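Local coordinates for protein putative esterase aq_1494 (Aquifex aeolicus, PDB 2EGR) that is a putative esterase of the hotdog-fold 4-hydroxybenzoyl-CoA thioesterase family and probably hydrolyses fatty acyl-CoA thioesters, at residues D71-L77 and F89-K95; E53-A59 and N104-V110. All coordinates share one frame; numbering follows the deposited sequence.

Interaction 1. Residues D71-L77 and F89-K95; sequences DVFEVHL and FSYIVFK
Asp71 meets Lys95 in a salt bridge at the open end of a beta hairpin, away from its turn, Asp71 lying just ahead of strand 72-77, which runs antiparallel to 89-95. Lys95 stays extended all along its side chain, CG anti to the backbone N (chi1 171°), which carries NZ to 2.8 Å from Asp71 OD2; the ammonium approaches from above the carboxylate plane, and OD2 also accepts the backbone N of Phe68. With an alanine here the Asp71 carboxylate would probably lose its charge partner and keep only the Phe68 backbone N among the partners described. Next, Phe73 touches Val93 CG1 through CD1. Glu74 and Phe94 form a hydrogen-bonded pair, Phe94 N to Glu74 O at 2.7 Å, while the Glu74 carboxylate turns to Arg6. Val75 faces Val93 as a non-hydrogen-bonded pair and puts CG1 at the edge of the Tyr91 ring, 3.9 Å from CD1. His76 and Ile92 exchange two further backbone bonds, the one from His76 N to Ile92 O nearly straight at 174°. On the face that carries Glu74, His76, Ile92 and Phe94, the edge of Phe94 points at the His76 ring in a T-shaped stack, centroids 4.7 Å apart and planes at 57°, with Phe94 CD2 over the centre of the imidazole; Ile92 CG2, from the same strand as Phe94, lies over a face of the Phe94 ring. Leu77 CD2 is 3.4 Å from Phe89 CD1. Strand 3-8 flanks 71-77 and strand 98-111 flanks 89-95, while helix 22-39 packs on the Val75, Leu77 and Val93 face, Phe29 stacking on Tyr91.

Interaction 2. Residues E53-A59 and N104-V110; sequences EVVLLNA and NTKHCMV
A classic beta bulge interrupts the antiparallel pairing of 53-59 with 104-110: Leu57 and Asn58 both face Lys106. Leu57 N gives its hydrogen to Lys106 O at 2.7 Å, and Lys106 N returns one to Asn58 O at 3.0 Å, so the extra residue is absorbed while both bonds remain. The helix-like backbone of Leu57 (psi -47°) makes the kink and turns its side chain toward the other strand, where CD1 lies against CG and CD of Lys106 and CD2 sits 4.0 Å from Cys108 SG. Before the bulge the ladder is regular, with paired backbone bonds joining Glu53 to Val110 and Val55 to Cys108. On the face of Glu53, Val55, Cys108 and Val110, Val55 CB packs on Cys108 SG, and Val55 CG2 lies 3.8 Å from Val110 CG2. On the opposite face, Val54 CG2 runs alongside Met109 while its CG1 leans on His107. With CG anti to the backbone N (chi1 -180°), Leu56 extends across to the other strand, and its CD1 meets Thr105 CB at 3.8 Å. Beyond the bulge, Ala59 CB meets Thr105 CG2, and two waters bridge Asn58 OD1 and Asn104 OD1, water 1 lying 2.8 Å from Asn58 OD1. Strand 86-95 borders 104-110 on its other side, Phe87 packing against His107, Val54 and Met109. Helix 22-39 covers Ala59, Thr105 and His107 through Phe26 and Arg33, and Asn58 and Ala59 pair with a strand of the second subunit, carrying the sheet across the interface.

In the fold
From the N terminus the chain runs through strand 3-8 and helices 22-39 and 44-50 before it enters strand 52-63, the first half of interaction 2. It then forms the hairpin of strands 72-82 and 86-95, where interaction 1 closes a short loop, and returns along strand 98-111 to complete interaction 2. The short closure is thus enclosed by the longer one, and the two do not cross. Their centres stand 19 Å apart on opposite sides of the chain's centre, yet they meet where strands 86-95 and 98-111 adjoin, with Tyr91 OH 2.6 Å from Thr105 OG1. Together they join four strands of the curved hotdog sheet beside helix 22-39.

Interaction 1. Residues D71-L77 and F89-K95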
loop_
_atom_site.group_PDB
_atom_site.type_symbol
_atom_site.label_atom_id
_atom_site.label_comp_id
_atom_site.label_asym_id
_atom_site.label_seq_id
_atom_site.Cartn_x
_atom_site.Cartn_y
_atom_site.Cartn_z
ATOM N N ASP A 71 -13.351 -10.736 -5.756
ATOM C CA ASP A 71 -14.020 -10.525 -7.056
ATOM C C ASP A 71 -13.021 -10.740 -8.175
ATOM O O ASP A 71 -11.874 -10.308 -8.082
ATOM C CB ASP A 71 -14.602 -9.122 -7.231
ATOM C CG ASP A 71 -15.939 -8.929 -6.540
ATOM O OD1 ASP A 71 -16.574 -9.913 -6.150
ATOM O OD2 ASP A 71 -16.362 -7.758 -6.445
ATOM N N VAL A 72 -13.455 -11.417 -9.236
ATOM C CA VAL A 72 -12.652 -11.493 -10.449
ATOM C C VAL A 72 -13.098 -10.350 -11.359
ATOM O O VAL A 72 -14.301 -10.138 -11.575
ATOM C CB VAL A 72 -12.755 -12.880 -11.139
ATOM C CG1 VAL A 72 -11.933 -12.884 -12.487
ATOM C CG2 VAL A 72 -12.242 -13.963 -10.195
ATOM N N PHE A 73 -12.131 -9.586 -11.843
ATOM C CA PHE A 73 -12.422 -8.434 -12.657
ATOM C C PHE A 73 -11.441 -8.396 -13.827
ATOM O O PHE A 73 -10.452 -9.130 -13.845
ATOM C CB PHE A 73 -12.443 -7.134 -11.802
ATOM C CG PHE A 73 -11.104 -6.745 -11.279
ATOM C CD1 PHE A 73 -10.252 -5.955 -12.037
ATOM C CD2 PHE A 73 -10.677 -7.214 -10.027
ATOM C CE1 PHE A 73 -8.986 -5.589 -11.560
ATOM C CE2 PHE A 73 -9.415 -6.885 -9.556
ATOM C CZ PHE A 73 -8.572 -6.074 -10.311
ATOM N N GLU A 74 -11.755 -7.582 -14.827
ATOM C CA GLU A 74 -10.896 -7.436 -15.986
ATOM C C GLU A 74 -10.729 -5.960 -16.235
ATOM O O GLU A 74 -11.681 -5.207 -16.136
ATOM C CB GLU A 74 -11.504 -8.143 -17.223
ATOM C CG GLU A 74 -11.682 -9.628 -16.982
ATOM C CD GLU A 74 -12.160 -10.374 -18.214
ATOM O OE1 GLU A 74 -12.784 -9.744 -19.082
ATOM O OE2 GLU A 74 -11.847 -11.577 -18.320
ATOM N N VAL A 75 -9.491 -5.588 -16.525
ATOM C CA VAL A 75 -9.119 -4.280 -17.014
ATOM C C VAL A 75 -8.912 -4.415 -18.542
ATOM O O VAL A 75 -8.006 -5.143 -19.006
ATOM C CB VAL A 75 -7.817 -3.848 -16.343
ATOM C CG1 VAL A 75 -7.379 -2.468 -16.827
ATOM C CG2 VAL A 75 -7.981 -3.923 -14.793
ATOM N N HIS A 76 -9.779 -3.757 -19.303
ATOM C CA HIS A 76 -9.665 -3.714 -20.758
ATOM C C HIS A 76 -9.011 -2.387 -21.108
ATOM O O HIS A 76 -9.585 -1.293 -20.842
ATOM C CB HIS A 76 -11.054 -3.765 -21.402
ATOM C CG HIS A 76 -11.766 -5.077 -21.268
ATOM N ND1 HIS A 76 -11.642 -5.912 -20.176
ATOM C CD2 HIS A 76 -12.651 -5.680 -22.097
ATOM C CE1 HIS A 76 -12.417 -6.973 -20.342
ATOM N NE2 HIS A 76 -13.052 -6.845 -21.492
ATOM N N LEU A 77 -7.818 -2.490 -21.672
ATOM C CA LEU A 77 -6.935 -1.367 -21.972
ATOM C C LEU A 77 -7.028 -1.050 -23.451
ATOM O O LEU A 77 -7.055 -1.975 -24.273
ATOM C CB LEU A 77 -5.495 -1.791 -21.622
ATOM C CG LEU A 77 -4.228 -0.965 -21.757
ATOM C CD1 LEU A 77 -3.087 -1.519 -20.879
ATOM C CD2 LEU A 77 -3.775 -0.920 -23.210
ATOM N N PHE A 89 -3.528 5.962 -22.460
ATOM C CA PHE A 89 -4.343 4.770 -22.388
ATOM C C PHE A 89 -5.693 5.054 -21.776
ATOM O O PHE A 89 -5.805 5.902 -20.874
ATOM C CB PHE A 89 -3.671 3.668 -21.536
ATOM C CG PHE A 89 -2.449 3.066 -22.152
ATOM C CD1 PHE A 89 -2.542 2.221 -23.253
ATOM C CD2 PHE A 89 -1.197 3.294 -21.589
ATOM C CE1 PHE A 89 -1.378 1.635 -23.798
ATOM C CE2 PHE A 89 -0.036 2.709 -22.122
ATOM C CZ PHE A 89 -0.126 1.893 -23.231
ATOM N N SER A 90 -6.707 4.335 -22.256
ATOM C CA SER A 90 -8.005 4.283 -21.604
ATOM C C SER A 90 -8.217 2.890 -21.024
ATOM O O SER A 90 -7.603 1.907 -21.476
ATOM C CB SER A 90 -9.165 4.722 -22.517
ATOM O OG SER A 90 -9.649 3.683 -23.346
ATOM N N TYR A 91 -9.016 2.825 -19.974
ATOM C CA TYR A 91 -9.230 1.588 -19.247
ATOM C C TYR A 91 -10.696 1.507 -18.925
ATOM O O TYR A 91 -11.328 2.532 -18.547
ATOM C CB TYR A 91 -8.443 1.524 -17.904
ATOM C CG TYR A 91 -7.002 1.904 -17.961
ATOM C CD1 TYR A 91 -6.014 0.950 -18.032
ATOM C CD2 TYR A 91 -6.623 3.224 -17.910
ATOM C CE1 TYR A 91 -4.672 1.304 -18.070
ATOM C CE2 TYR A 91 -5.300 3.596 -17.951
ATOM C CZ TYR A 91 -4.331 2.646 -18.044
ATOM O OH TYR A 91 -3.049 3.051 -18.054
ATOM N N ILE A 92 -11.270 0.317 -19.092
ATOM C CA ILE A 92 -12.559 -0.000 -18.511
ATOM C C ILE A 92 -12.415 -1.219 -17.601
ATOM O O ILE A 92 -11.835 -2.232 -17.991
ATOM C CB ILE A 92 -13.687 -0.271 -19.575
ATOM C CG1 ILE A 92 -13.799 0.922 -20.527
ATOM C CG2 ILE A 92 -15.016 -0.492 -18.880
ATOM C CD1 ILE A 92 -14.244 0.553 -21.952
ATOM N N VAL A 93 -12.908 -1.082 -16.380
ATOM C CA VAL A 93 -12.877 -2.196 -15.435
ATOM C C VAL A 93 -14.207 -2.904 -15.457
ATOM O O VAL A 93 -15.246 -2.306 -15.139
ATOM C CB VAL A 93 -12.529 -1.733 -14.004
ATOM C CG1 VAL A 93 -12.542 -2.963 -13.044
ATOM C CG2 VAL A 93 -11.170 -1.014 -14.004
ATOM N N PHE A 94 -14.187 -4.175 -15.865
ATOM C CA PHE A 94 -15.395 -4.997 -15.895
ATOM C C PHE A 94 -15.475 -6.012 -14.779
ATOM O O PHE A 94 -14.490 -6.671 -14.444
ATOM C CB PHE A 94 -15.499 -5.763 -17.226
ATOM C CG PHE A 94 -15.847 -4.891 -18.393
ATOM C CD1 PHE A 94 -17.171 -4.496 -18.608
ATOM C CD2 PHE A 94 -14.861 -4.451 -19.257
ATOM C CE1 PHE A 94 -17.497 -3.673 -19.693
ATOM C CE2 PHE A 94 -15.177 -3.631 -20.345
ATOM C CZ PHE A 94 -16.496 -3.251 -20.558
ATOM N N LYS A 95 -16.675 -6.159 -14.230
ATOM C CA LYS A 95 -16.996 -7.274 -13.355
ATOM C C LYS A 95 -18.303 -7.921 -13.831
ATOM O O LYS A 95 -19.364 -7.289 -13.857
ATOM C CB LYS A 95 -17.100 -6.765 -11.912
ATOM C CG LYS A 95 -17.639 -7.750 -10.885
ATOM C CD LYS A 95 -17.996 -6.972 -9.599
ATOM C CE LYS A 95 -18.750 -7.841 -8.643
ATOM N NZ LYS A 95 -18.982 -7.282 -7.260
#

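Interaction 2. Residues E53-A59 and N104-V110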
loop_
_atom_site.group_PDB
_atom_site.type_symbol
_atom_site.label_atom_id
_atom_site.label_comp_id
_atom_site.label_asym_id
_atom_site.label_seq_id
_atom_site.Cartn_x
_atom_site.Cartn_y
_atom_site.Cartn_z
ATOM N N GLU A 53 12.688 6.040 -18.894
ATOM C CA GLU A 53 11.648 6.068 -17.855
ATOM C C GLU A 53 10.334 6.431 -18.524
ATOM O O GLU A 53 10.302 7.353 -19.325
ATOM C CB GLU A 53 11.987 7.098 -16.749
ATOM C CG GLU A 53 10.908 7.242 -15.625
ATOM C CD GLU A 53 11.092 8.483 -14.705
ATOM O OE1 GLU A 53 12.100 9.229 -14.861
ATOM O OE2 GLU A 53 10.214 8.718 -13.821
ATOM N N VAL A 54 9.252 5.718 -18.200
ATOM C CA VAL A 54 7.914 6.161 -18.607
ATOM C C VAL A 54 7.320 7.004 -17.469
ATOM O O VAL A 54 7.187 6.531 -16.334
ATOM C CB VAL A 54 6.994 4.986 -19.000
ATOM C CG1 VAL A 54 5.547 5.450 -19.174
ATOM C CG2 VAL A 54 7.521 4.302 -20.295
ATOM N N VAL A 55 7.007 8.260 -17.779
ATOM C CA VAL A 55 6.598 9.236 -16.761
ATOM C C VAL A 55 5.105 9.518 -16.860
ATOM O O VAL A 55 4.582 9.890 -17.917
ATOM C CB VAL A 55 7.424 10.569 -16.846
ATOM C CG1 VAL A 55 6.824 11.657 -15.917
ATOM C CG2 VAL A 55 8.881 10.310 -16.538
ATOM N N LEU A 56 4.402 9.329 -15.755
ATOM C CA LEU A 56 2.977 9.645 -15.731
ATOM C C LEU A 56 2.715 11.161 -15.634
ATOM O O LEU A 56 3.269 11.855 -14.760
ATOM C CB LEU A 56 2.311 8.926 -14.557
ATOM C CG LEU A 56 0.810 9.172 -14.416
ATOM C CD1 LEU A 56 0.034 8.510 -15.564
ATOM C CD2 LEU A 56 0.320 8.629 -13.096
ATOM N N LEU A 57 1.877 11.663 -16.534
ATOM C CA LEU A 57 1.553 13.098 -16.572
ATOM C C LEU A 57 0.278 13.447 -15.818
ATOM O O LEU A 57 0.226 14.431 -15.039
ATOM C CB LEU A 57 1.449 13.570 -18.028
ATOM C CG LEU A 57 2.761 13.800 -18.777
ATOM C CD1 LEU A 57 2.401 14.081 -20.239
ATOM C CD2 LEU A 57 3.629 14.943 -18.186
ATOM N N ASN A 58 -0.764 12.660 -16.072
ATOM C CA ASN A 58 -2.027 12.760 -15.367
ATOM C C ASN A 58 -2.778 11.436 -15.399
ATOM O O ASN A 58 -2.467 10.546 -16.218
ATOM C CB ASN A 58 -2.922 13.895 -15.894
ATOM C CG ASN A 58 -3.327 13.698 -17.348
ATOM O OD1 ASN A 58 -4.060 12.764 -17.690
ATOM N ND2 ASN A 58 -2.843 14.595 -18.214
ATOM N N ALA A 59 -3.737 11.314 -14.487
ATOM C CA ALA A 59 -4.568 10.118 -14.357
ATOM C C ALA A 59 -5.947 10.498 -13.849
ATOM O O ALA A 59 -6.088 11.421 -13.009
ATOM C CB ALA A 59 -3.884 9.094 -13.397
ATOM N N ASN A 104 -8.275 6.776 -17.417
ATOM C CA ASN A 104 -7.285 7.091 -18.413
ATOM C C ASN A 104 -6.036 7.636 -17.753
ATOM O O ASN A 104 -6.115 8.223 -16.640
ATOM C CB ASN A 104 -7.858 8.041 -19.480
ATOM C CG ASN A 104 -8.287 9.397 -18.921
ATOM O OD1 ASN A 104 -7.461 10.287 -18.761
ATOM N ND2 ASN A 104 -9.588 9.579 -18.722
ATOM N N THR A 105 -4.918 7.423 -18.432
ATOM C CA THR A 105 -3.599 7.862 -18.012
ATOM C C THR A 105 -2.812 8.362 -19.221
ATOM O O THR A 105 -2.853 7.760 -20.305
ATOM C CB THR A 105 -2.798 6.745 -17.314
ATOM O OG1 THR A 105 -2.617 5.643 -18.217
ATOM C CG2 THR A 105 -3.529 6.251 -16.044
ATOM N N LYS A 106 -2.098 9.468 -19.023
ATOM C CA LYS A 106 -1.237 10.028 -20.055
ATOM C C LYS A 106 0.206 10.019 -19.582
ATOM O O LYS A 106 0.506 10.308 -18.387
ATOM C CB LYS A 106 -1.702 11.436 -20.437
ATOM C CG LYS A 106 -0.841 12.099 -21.477
ATOM C CD LYS A 106 -1.296 13.530 -21.737
ATOM C CE LYS A 106 -0.716 14.037 -23.052
ATOM N NZ LYS A 106 -0.844 15.521 -23.130
ATOM N N HIS A 107 1.096 9.673 -20.505
ATOM C CA HIS A 107 2.500 9.395 -20.223
ATOM C C HIS A 107 3.440 10.083 -21.200
ATOM O O HIS A 107 3.083 10.374 -22.333
ATOM C CB HIS A 107 2.782 7.886 -20.297
ATOM C CG HIS A 107 1.901 7.061 -19.415
ATOM N ND1 HIS A 107 0.632 6.668 -19.788
ATOM C CD2 HIS A 107 2.088 6.591 -18.165
ATOM C CE1 HIS A 107 0.080 5.982 -18.808
ATOM N NE2 HIS A 107 0.938 5.934 -17.803
ATOM N N CYS A 108 4.653 10.296 -20.748
ATOM C CA CYS A 108 5.718 10.739 -21.609
ATOM C C CYS A 108 6.941 9.935 -21.231
ATOM O O CYS A 108 6.856 9.036 -20.381
ATOM C CB CYS A 108 5.908 12.259 -21.491
ATOM S SG CYS A 108 6.570 12.839 -19.932
ATOM N N MET A 109 8.065 10.201 -21.893
ATOM C CA MET A 109 9.256 9.399 -21.702
ATOM C C MET A 109 10.497 10.234 -21.451
ATOM O O MET A 109 10.645 11.351 -21.974
ATOM C CB MET A 109 9.473 8.438 -22.878
ATOM C CG MET A 109 8.468 7.282 -22.927
ATOM S SD MET A 109 8.876 5.967 -24.083
ATOM C CE MET A 109 7.259 5.351 -24.312
ATOM N N VAL A 110 11.387 9.676 -20.644
ATOM C CA VAL A 110 12.552 10.394 -20.157
ATOM C C VAL A 110 13.819 9.550 -20.300
ATOM O O VAL A 110 13.828 8.335 -20.015
ATOM C CB VAL A 110 12.303 10.888 -18.681
ATOM C CG1 VAL A 110 13.597 11.055 -17.885
ATOM C CG2 VAL A 110 11.471 12.169 -18.682
HETATM O O HOH W 1 -4.975 10.671 -19.252
HETATM O O HOH W 2 -6.781 12.099 -16.932
#